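Side-chain contacts in cytochrome P450 (CYP102L1) (Mycobacterium phage Adler, PDB 6N6Q), which is a haem-containing cytochrome P450 encoded by a mycobacteriophage and probably catalyses oxygen-dependent monooxygenation: residues L333-A338 and H427-A432; P298-Q303 and L328-L333; A154-L159 and T282-I287. One frame throughout, in Å; residues are numbered along the deposited sequence.

Interaction 1. Residues L333-A338 and H427-A432; sequences LVIDEA and HEMVIA. With HEM (protoporphyrin IX containing Fe), chain E.
Ile335 meets Met429 and Val430 with both of its branches, and this one side chain carries the contact between helices 329-341 and 422-439. Its longer branch leaves beside the backbone N (chi1 -52°) and runs out straight, which sets CD1 in the angle between two neighbours: Ile335 CD1 lies 3.6 Å from Met429 CB and 3.6 Å from Val430 CG2. The shorter branch drops toward the far end of the methionine, with Ile335 CG2 3.6 Å from Met429 CE. The bend of Met429 at its last torsion (chi3 -63°) places both sulfur and methyl between this branch and a haem vinyl group, Met429 SD standing 3.7 Å from the vinyl atom CBB of the haem. Beside it, Glu428 OE2 comes within 3.8 Å of the haem methyl CMC and is hydrogen-bonded to Ser283 OG.

The backbones come no closer than 7.6 Å, between Ile335 CA and Met429 CA, and side chains alone bridge that distance. No other residues of the two segments meet. Asp336, partly exposed, turns to a long, weak ion pair with Arg332. Buried Glu337 forms salt bridges with Arg340 and Arg395, the Glu-Arg-Arg triad of the P450 family, which identifies helix 329-341 as the K helix.

No hydrogen bond crosses between the segments. All three touching residues are buried, so this apolar contact is probably held by dispersion and exclusion from solvent, and Met429 carries it on to the haem vinyl group.

Interaction 2. Residues P298-Q303 and L328-L333; sequences PDVAAQ and LRYLRL
The side-chain amide of Gln303 lies over one face of the Tyr330 ring, the two planes only 10° apart. Its carbon sits toward the rim, Gln303 CD 3.4 Å from Tyr330 CE1, whereas the methylene before it takes the middle: Gln303 CG is 3.7 Å from the ring centroid and 3° off the normal, a CH-pi contact. With CG anti to the backbone N (chi1 -173°) and the chain extended beyond, the glutamine is laid flat across the ring. At the edge, near the ring plane, the backbone oxygen of Val300 approaches, Val300 O being 3.5 Å from Tyr330 CE2.

The phenol end meets Val300, its hydroxyl sitting over the fork of the side chain: Val300 CG1 and CG2 each lie 3.3 Å from Tyr330 OH. No hydrogen bond links the segments. Pro393 touches both Val300 and Tyr330, and Ala304 adds to the surroundings of the ring.

Leu328 occupies the N-cap position of helix 329-341, and the carboxylate of Glu307 accepts hydrogen bonds from the backbone N of Tyr330 and of Leu331. Helix 298-311 thus meets the first turn of helix 329-341 by both side chain and backbone, as the J and K helices do in the cytochrome P450 fold.

Interaction 3. Residues A154-L159 and T282-I287; sequences AETNRL and TSANAI. With HEM (protoporphyrin IX containing Fe), chain E.
Thr156 is the first residue of its segment to meet segment 282-287, and it does so with Ala284 and Ile287. Its hydroxyl is held between the backbone N and the carbonyl carbon (chi1 59°) and bonds chiefly to Ile152 O in its own helix, with Pro153 O also near. Across the contact, Ala284 O is a competing acceptor 3.1 Å from Thr156 OG1, and that bond is not settled. The methyl points elsewhere: Thr156 CG2 runs alongside Ile287 CG2 at 3.9 Å, the two side chains passing in opposite directions.

Ala284 CB nestles against the backbone of the first helix, 3.3 Å from Thr156 O and 3.5 Å from Asn157 CA. The amide of Asn157 only brushes the same methyl, Asn157 CG lying 4.0 Å from Ala284 CB. Leu159 also touches Thr132 and Leu136 of helix 119-145.

The short axes approach to 8.1 Å at 140° between their directions. Thr282 OG1, hydrogen-bonded to Ala278 O, lies 3.2 Å from the haem atom C4B. The small methyl of Ala284 is consistent with the close backbones, Asn157 CA and Ala284 CA being 4.9 Å apart. Behind the haem-facing side of helix 265-296, this close seam packs a methyl on backbone, with at most a competing hydroxyl contact across it.

Along the chain, interaction 3 comes before interaction 2, and interaction 2 before interaction 1. Interactions 1 and 2 share Leu333 and helix 329-341, their centres about 10 Å apart; they also touch directly, Val334 packing on Val300 and Val430 on Leu328. Interaction 1 lies about 12 Å, centre to centre, from interaction 3; the two touch through Met429 on Ala286 and Ala432 on Ile287, and both reach the haem. Interactions 2 and 3 do not touch, with about 9 Å between nearest atoms, although helices 265-296 and 298-311 are consecutive. Helix 422-439 therefore bridges the haem-lining helix 265-296 and helix 329-341, in a continuous helical core running from the cofactor outward to interaction 2.

Interaction 1. Residues L333-A338 and H427-A432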
# COMPACT_ATOMS: atom_id res chain seq x y z
N LEU A 333 15.15 8.69 0.11
CA LEU A 333 15.90 7.62 0.75
C LEU A 333 15.30 7.24 2.10
O LEU A 333 15.47 6.10 2.55
CB LEU A 333 17.37 8.03 0.92
CG LEU A 333 18.18 8.19 -0.36
CD1 LEU A 333 19.64 8.46 -0.04
CD2 LEU A 333 18.04 6.97 -1.25
N VAL A 334 14.61 8.17 2.75
CA VAL A 334 13.95 7.85 4.02
C VAL A 334 12.78 6.90 3.77
O VAL A 334 12.60 5.91 4.49
CB VAL A 334 13.50 9.13 4.73
CG1 VAL A 334 12.73 8.80 6.00
CG2 VAL A 334 14.70 10.00 5.06
N ILE A 335 11.97 7.20 2.76
CA ILE A 335 10.82 6.35 2.45
C ILE A 335 11.28 4.98 1.96
O ILE A 335 10.67 3.96 2.28
CB ILE A 335 9.90 7.03 1.43
CG1 ILE A 335 9.54 8.44 1.89
CG2 ILE A 335 8.64 6.21 1.22
CD1 ILE A 335 8.62 9.17 0.95
N ASP A 336 12.37 4.95 1.19
CA ASP A 336 12.88 3.67 0.70
C ASP A 336 13.33 2.79 1.85
O ASP A 336 13.01 1.59 1.89
CB ASP A 336 14.03 3.92 -0.28
CG ASP A 336 13.57 4.50 -1.59
OD1 ASP A 336 12.34 4.66 -1.78
OD2 ASP A 336 14.43 4.81 -2.45
N GLU A 337 14.07 3.36 2.80
CA GLU A 337 14.52 2.58 3.95
C GLU A 337 13.34 2.14 4.82
O GLU A 337 13.39 1.06 5.42
CB GLU A 337 15.53 3.39 4.77
CG GLU A 337 16.11 2.65 5.98
CD GLU A 337 17.08 1.54 5.60
OE1 GLU A 337 17.33 1.34 4.39
OE2 GLU A 337 17.59 0.87 6.52
N ALA A 338 12.29 2.97 4.90
CA ALA A 338 11.09 2.55 5.63
C ALA A 338 10.41 1.39 4.93
O ALA A 338 9.97 0.43 5.58
CB ALA A 338 10.13 3.73 5.77
N HIS A 427 4.92 9.73 -5.07
CA HIS A 427 4.68 11.17 -5.14
C HIS A 427 3.96 11.66 -3.89
O HIS A 427 4.37 12.67 -3.29
CB HIS A 427 3.89 11.51 -6.39
CG HIS A 427 3.88 12.97 -6.72
ND1 HIS A 427 5.02 13.65 -7.12
CD2 HIS A 427 2.89 13.89 -6.70
CE1 HIS A 427 4.72 14.92 -7.34
NE2 HIS A 427 3.43 15.09 -7.09
N GLU A 428 2.90 10.97 -3.48
CA GLU A 428 2.12 11.44 -2.33
C GLU A 428 2.87 11.24 -1.02
O GLU A 428 2.66 12.02 -0.08
CB GLU A 428 0.77 10.72 -2.28
CG GLU A 428 0.87 9.22 -2.07
CD GLU A 428 -0.45 8.60 -1.63
OE1 GLU A 428 -1.14 9.21 -0.78
OE2 GLU A 428 -0.80 7.51 -2.13
N MET A 429 3.72 10.22 -0.93
CA MET A 429 4.45 9.99 0.31
C MET A 429 5.49 11.07 0.57
O MET A 429 5.73 11.42 1.73
CB MET A 429 5.11 8.61 0.29
CG MET A 429 4.13 7.45 0.43
SD MET A 429 4.95 5.84 0.59
CE MET A 429 5.79 5.72 -0.99
N VAL A 430 6.10 11.61 -0.48
CA VAL A 430 7.11 12.65 -0.30
C VAL A 430 6.46 13.98 0.06
O VAL A 430 6.91 14.67 0.98
CB VAL A 430 7.99 12.77 -1.56
CG1 VAL A 430 8.98 13.92 -1.40
CG2 VAL A 430 8.74 11.47 -1.81
N ILE A 431 5.40 14.36 -0.67
CA ILE A 431 4.72 15.62 -0.38
C ILE A 431 4.18 15.62 1.04
O ILE A 431 4.24 16.64 1.75
CB ILE A 431 3.60 15.89 -1.40
CG1 ILE A 431 4.15 15.81 -2.83
CG2 ILE A 431 2.97 17.24 -1.16
CD1 ILE A 431 3.14 16.23 -3.89
N ALA A 432 3.64 14.48 1.49
CA ALA A 432 3.09 14.40 2.83
C ALA A 432 4.18 14.56 3.88
O ALA A 432 4.02 15.31 4.86
CB ALA A 432 2.36 13.07 3.02
CHA HEM E . -0.24 -3.98 -6.67
CHB HEM E . 2.41 -2.43 -2.91
CHC HEM E . 0.34 1.96 -3.27
CHD HEM E . -2.80 0.16 -6.51
C1A HEM E . 0.68 -3.95 -5.65
C2A HEM E . 1.58 -5.02 -5.25
C3A HEM E . 2.31 -4.59 -4.22
C4A HEM E . 1.90 -3.23 -3.91
CMA HEM E . 3.39 -5.41 -3.48
CAA HEM E . 1.68 -6.42 -5.90
CBA HEM E . 0.65 -7.33 -5.24
CGA HEM E . 0.83 -8.76 -5.71
O1A HEM E . 1.82 -9.04 -6.43
O2A HEM E . -0.02 -9.61 -5.35
C1B HEM E . 2.13 -1.09 -2.72
C2B HEM E . 2.82 -0.20 -1.81
C3B HEM E . 2.25 1.02 -1.91
C4B HEM E . 1.18 0.93 -2.88
CMB HEM E . 4.01 -0.64 -0.93
CAB HEM E . 2.60 2.34 -1.17
CBB HEM E . 3.55 2.48 -0.24
C1C HEM E . -0.68 1.88 -4.20
C2C HEM E . -1.50 2.97 -4.67
C3C HEM E . -2.37 2.50 -5.56
C4C HEM E . -2.14 1.06 -5.69
CMC HEM E . -1.41 4.45 -4.22
CAC HEM E . -3.42 3.38 -6.27
CBC HEM E . -4.27 2.90 -7.19
C1D HEM E . -2.38 -1.11 -6.85
C2D HEM E . -3.02 -2.00 -7.81
C3D HEM E . -2.32 -3.14 -7.85
C4D HEM E . -1.21 -3.02 -6.93
CMD HEM E . -4.29 -1.68 -8.63
CAD HEM E . -2.63 -4.36 -8.74
CBD HEM E . -2.03 -4.17 -10.13
CGD HEM E . -2.25 -5.40 -10.97
O1D HEM E . -2.38 -5.27 -12.21
O2D HEM E . -2.31 -6.52 -10.39
NA HEM E . 0.91 -2.88 -4.80
NB HEM E . 1.13 -0.37 -3.35
NC HEM E . -1.09 0.74 -4.85
ND HEM E . -1.28 -1.77 -6.33
FE HEM E . -0.18 -1.11 -4.73

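Interaction 2. Residues P298-Q303 and L328-L333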
# COMPACT_ATOMS: atom_id res chain seq x y z
N PRO A 298 17.46 11.22 15.42
CA PRO A 298 17.51 12.68 15.23
C PRO A 298 18.37 13.13 14.06
O PRO A 298 18.06 14.16 13.45
CB PRO A 298 18.08 13.18 16.57
CG PRO A 298 18.91 12.04 17.05
CD PRO A 298 18.20 10.79 16.62
N ASP A 299 19.43 12.39 13.72
CA ASP A 299 20.30 12.82 12.63
C ASP A 299 19.58 12.73 11.29
O ASP A 299 19.77 13.59 10.42
CB ASP A 299 21.58 11.99 12.61
CG ASP A 299 22.68 12.63 11.79
OD1 ASP A 299 22.50 13.78 11.33
OD2 ASP A 299 23.73 11.99 11.59
N VAL A 300 18.75 11.70 11.11
CA VAL A 300 17.97 11.59 9.88
C VAL A 300 16.94 12.71 9.79
O VAL A 300 16.77 13.33 8.74
CB VAL A 300 17.30 10.20 9.81
CG1 VAL A 300 16.35 10.12 8.62
CG2 VAL A 300 18.35 9.11 9.73
N ALA A 301 16.25 12.99 10.90
CA ALA A 301 15.27 14.07 10.91
C ALA A 301 15.93 15.41 10.60
O ALA A 301 15.33 16.26 9.93
CB ALA A 301 14.56 14.13 12.26
N ALA A 302 17.16 15.61 11.08
CA ALA A 302 17.86 16.86 10.81
C ALA A 302 18.22 16.98 9.33
O ALA A 302 18.03 18.04 8.72
CB ALA A 302 19.11 16.96 11.68
N GLN A 303 18.75 15.90 8.74
CA GLN A 303 19.15 15.96 7.34
C GLN A 303 17.95 16.10 6.42
O GLN A 303 18.02 16.78 5.39
CB GLN A 303 19.97 14.71 6.98
CG GLN A 303 20.57 14.75 5.59
CD GLN A 303 21.62 13.67 5.37
OE1 GLN A 303 22.00 12.96 6.30
NE2 GLN A 303 22.08 13.55 4.13
N LEU A 328 13.90 15.95 -3.98
CA LEU A 328 14.19 15.68 -2.57
C LEU A 328 14.81 14.29 -2.48
O LEU A 328 14.12 13.30 -2.24
CB LEU A 328 12.93 15.79 -1.72
CG LEU A 328 12.23 17.15 -1.74
CD1 LEU A 328 10.92 17.10 -0.97
CD2 LEU A 328 13.14 18.23 -1.18
N ARG A 329 16.13 14.23 -2.67
CA ARG A 329 16.82 12.94 -2.72
C ARG A 329 16.78 12.24 -1.36
O ARG A 329 16.45 11.05 -1.28
CB ARG A 329 18.26 13.13 -3.18
CG ARG A 329 19.17 11.98 -2.77
CD ARG A 329 20.64 12.31 -2.98
NE ARG A 329 21.51 11.41 -2.23
CZ ARG A 329 21.97 10.25 -2.68
NH1 ARG A 329 21.63 9.84 -3.90
NH2 ARG A 329 22.75 9.50 -1.93
N TYR A 330 17.14 12.95 -0.29
CA TYR A 330 17.27 12.30 1.01
C TYR A 330 15.92 11.85 1.55
O TYR A 330 15.81 10.78 2.15
CB TYR A 330 17.97 13.22 2.00
CG TYR A 330 18.27 12.54 3.32
CD1 TYR A 330 19.34 11.65 3.43
CD2 TYR A 330 17.49 12.76 4.44
CE1 TYR A 330 19.62 11.02 4.62
CE2 TYR A 330 17.76 12.13 5.64
CZ TYR A 330 18.83 11.26 5.72
OH TYR A 330 19.11 10.63 6.91
N LEU A 331 14.88 12.66 1.34
CA LEU A 331 13.55 12.25 1.78
C LEU A 331 13.07 11.01 1.04
O LEU A 331 12.36 10.18 1.61
CB LEU A 331 12.55 13.40 1.61
CG LEU A 331 11.21 13.23 2.32
CD1 LEU A 331 11.43 12.88 3.78
CD2 LEU A 331 10.37 14.49 2.19
N ARG A 332 13.46 10.87 -0.23
CA ARG A 332 13.17 9.64 -0.96
C ARG A 332 13.92 8.46 -0.36
O ARG A 332 13.40 7.34 -0.31
CB ARG A 332 13.52 9.82 -2.44
CG ARG A 332 13.43 8.55 -3.27
CD ARG A 332 12.03 7.95 -3.25
NE ARG A 332 11.91 6.86 -4.21
CZ ARG A 332 11.47 7.02 -5.46
NH1 ARG A 332 11.09 8.22 -5.88
NH2 ARG A 332 11.39 5.98 -6.27
N LEU A 333 15.15 8.69 0.11
CA LEU A 333 15.90 7.62 0.75
C LEU A 333 15.30 7.24 2.10
O LEU A 333 15.47 6.10 2.55
CB LEU A 333 17.37 8.03 0.92
CG LEU A 333 18.18 8.19 -0.36
CD1 LEU A 333 19.64 8.46 -0.04
CD2 LEU A 333 18.04 6.97 -1.25

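Interaction 3. Residues A154-L159 and T282-I287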
# COMPACT_ATOMS: atom_id res chain seq x y z
N ALA A 154 -4.14 6.22 11.99
CA ALA A 154 -5.51 6.55 11.63
C ALA A 154 -5.58 7.88 10.87
O ALA A 154 -6.30 7.99 9.88
CB ALA A 154 -6.39 6.61 12.88
N GLU A 155 -4.84 8.89 11.34
CA GLU A 155 -4.84 10.18 10.66
C GLU A 155 -4.28 10.06 9.25
O GLU A 155 -4.86 10.58 8.29
CB GLU A 155 -4.05 11.20 11.47
CG GLU A 155 -4.73 11.65 12.75
CD GLU A 155 -5.76 12.73 12.51
OE1 GLU A 155 -5.62 13.49 11.52
OE2 GLU A 155 -6.71 12.84 13.31
N THR A 156 -3.15 9.36 9.10
CA THR A 156 -2.57 9.18 7.77
C THR A 156 -3.49 8.36 6.87
O THR A 156 -3.42 8.48 5.64
CB THR A 156 -1.20 8.52 7.86
OG1 THR A 156 -1.32 7.25 8.51
CG2 THR A 156 -0.23 9.39 8.65
N ASN A 157 -4.34 7.51 7.44
CA ASN A 157 -5.25 6.72 6.61
C ASN A 157 -6.44 7.54 6.13
O ASN A 157 -6.93 7.31 5.02
CB ASN A 157 -5.73 5.48 7.37
CG ASN A 157 -5.86 4.27 6.47
OD1 ASN A 157 -6.37 4.36 5.35
ND2 ASN A 157 -5.37 3.13 6.94
N ARG A 158 -6.91 8.50 6.93
CA ARG A 158 -7.90 9.44 6.43
C ARG A 158 -7.33 10.31 5.32
O ARG A 158 -8.06 10.69 4.39
CB ARG A 158 -8.42 10.34 7.56
CG ARG A 158 -8.94 9.61 8.78
CD ARG A 158 -9.66 10.58 9.70
NE ARG A 158 -10.97 10.94 9.17
CZ ARG A 158 -11.55 12.12 9.36
NH1 ARG A 158 -10.94 13.06 10.07
NH2 ARG A 158 -12.75 12.36 8.84
N LEU A 159 -6.04 10.63 5.39
CA LEU A 159 -5.43 11.49 4.39
C LEU A 159 -5.32 10.79 3.04
O LEU A 159 -5.81 11.30 2.02
CB LEU A 159 -4.04 11.95 4.86
CG LEU A 159 -3.20 12.64 3.79
CD1 LEU A 159 -3.88 13.92 3.31
CD2 LEU A 159 -1.79 12.92 4.28
N THR A 282 -1.74 0.99 2.30
CA THR A 282 -0.31 0.82 2.07
C THR A 282 0.43 2.14 2.23
O THR A 282 1.44 2.22 2.94
CB THR A 282 -0.07 0.24 0.68
OG1 THR A 282 -0.73 1.04 -0.30
CG2 THR A 282 -0.58 -1.19 0.60
N SER A 283 -0.05 3.20 1.57
CA SER A 283 0.63 4.49 1.63
C SER A 283 0.55 5.10 3.02
O SER A 283 1.51 5.72 3.49
CB SER A 283 0.03 5.44 0.60
OG SER A 283 0.10 4.89 -0.70
N ALA A 284 -0.58 4.92 3.71
CA ALA A 284 -0.75 5.52 5.03
C ALA A 284 0.18 4.90 6.06
O ALA A 284 0.76 5.61 6.88
CB ALA A 284 -2.20 5.39 5.48
N ASN A 285 0.33 3.57 6.03
CA ASN A 285 1.19 2.92 7.00
C ASN A 285 2.66 3.16 6.69
O ASN A 285 3.48 3.22 7.62
CB ASN A 285 0.88 1.42 7.04
CG ASN A 285 -0.53 1.14 7.50
OD1 ASN A 285 -1.16 1.96 8.17
ND2 ASN A 285 -1.05 -0.04 7.15
N ALA A 286 3.02 3.30 5.41
CA ALA A 286 4.39 3.66 5.07
C ALA A 286 4.75 5.04 5.61
O ALA A 286 5.84 5.24 6.14
CB ALA A 286 4.59 3.60 3.56
N ILE A 287 3.82 6.00 5.47
CA ILE A 287 4.04 7.33 6.04
C ILE A 287 4.15 7.24 7.55
O ILE A 287 5.00 7.90 8.16
CB ILE A 287 2.90 8.28 5.61
CG1 ILE A 287 2.96 8.54 4.10
CG2 ILE A 287 2.98 9.59 6.38
CD1 ILE A 287 1.72 9.21 3.55
CHA HEM E . -0.24 -3.98 -6.67
CHB HEM E . 2.41 -2.43 -2.91
CHC HEM E . 0.34 1.96 -3.27
CHD HEM E . -2.80 0.16 -6.51
C1A HEM E . 0.68 -3.95 -5.65
C2A HEM E . 1.58 -5.02 -5.25
C3A HEM E . 2.31 -4.59 -4.22
C4A HEM E . 1.90 -3.23 -3.91
CMA HEM E . 3.39 -5.41 -3.48
CAA HEM E . 1.68 -6.42 -5.90
CBA HEM E . 0.65 -7.33 -5.24
CGA HEM E . 0.83 -8.76 -5.71
O1A HEM E . 1.82 -9.04 -6.43
O2A HEM E . -0.02 -9.61 -5.35
C1B HEM E . 2.13 -1.09 -2.72
C2B HEM E . 2.82 -0.20 -1.81
C3B HEM E . 2.25 1.02 -1.91
C4B HEM E . 1.18 0.93 -2.88
CMB HEM E . 4.01 -0.64 -0.93
CAB HEM E . 2.60 2.34 -1.17
CBB HEM E . 3.55 2.48 -0.24
C1C HEM E . -0.68 1.88 -4.20
C2C HEM E . -1.50 2.97 -4.67
C3C HEM E . -2.37 2.50 -5.56
C4C HEM E . -2.14 1.06 -5.69
CMC HEM E . -1.41 4.45 -4.22
CAC HEM E . -3.42 3.38 -6.27
CBC HEM E . -4.27 2.90 -7.19
C1D HEM E . -2.38 -1.11 -6.85
C2D HEM E . -3.02 -2.00 -7.81
C3D HEM E . -2.32 -3.14 -7.85
C4D HEM E . -1.21 -3.02 -6.93
CMD HEM E . -4.29 -1.68 -8.63
CAD HEM E . -2.63 -4.36 -8.74
CBD HEM E . -2.03 -4.17 -10.13
CGD HEM E . -2.25 -5.40 -10.97
O1D HEM E . -2.38 -5.27 -12.21
O2D HEM E . -2.31 -6.52 -10.39
NA HEM E . 0.91 -2.88 -4.80
NB HEM E . 1.13 -0.37 -3.35
NC HEM E . -1.09 0.74 -4.85
ND HEM E . -1.28 -1.77 -6.33
FE HEM E . -0.18 -1.11 -4.73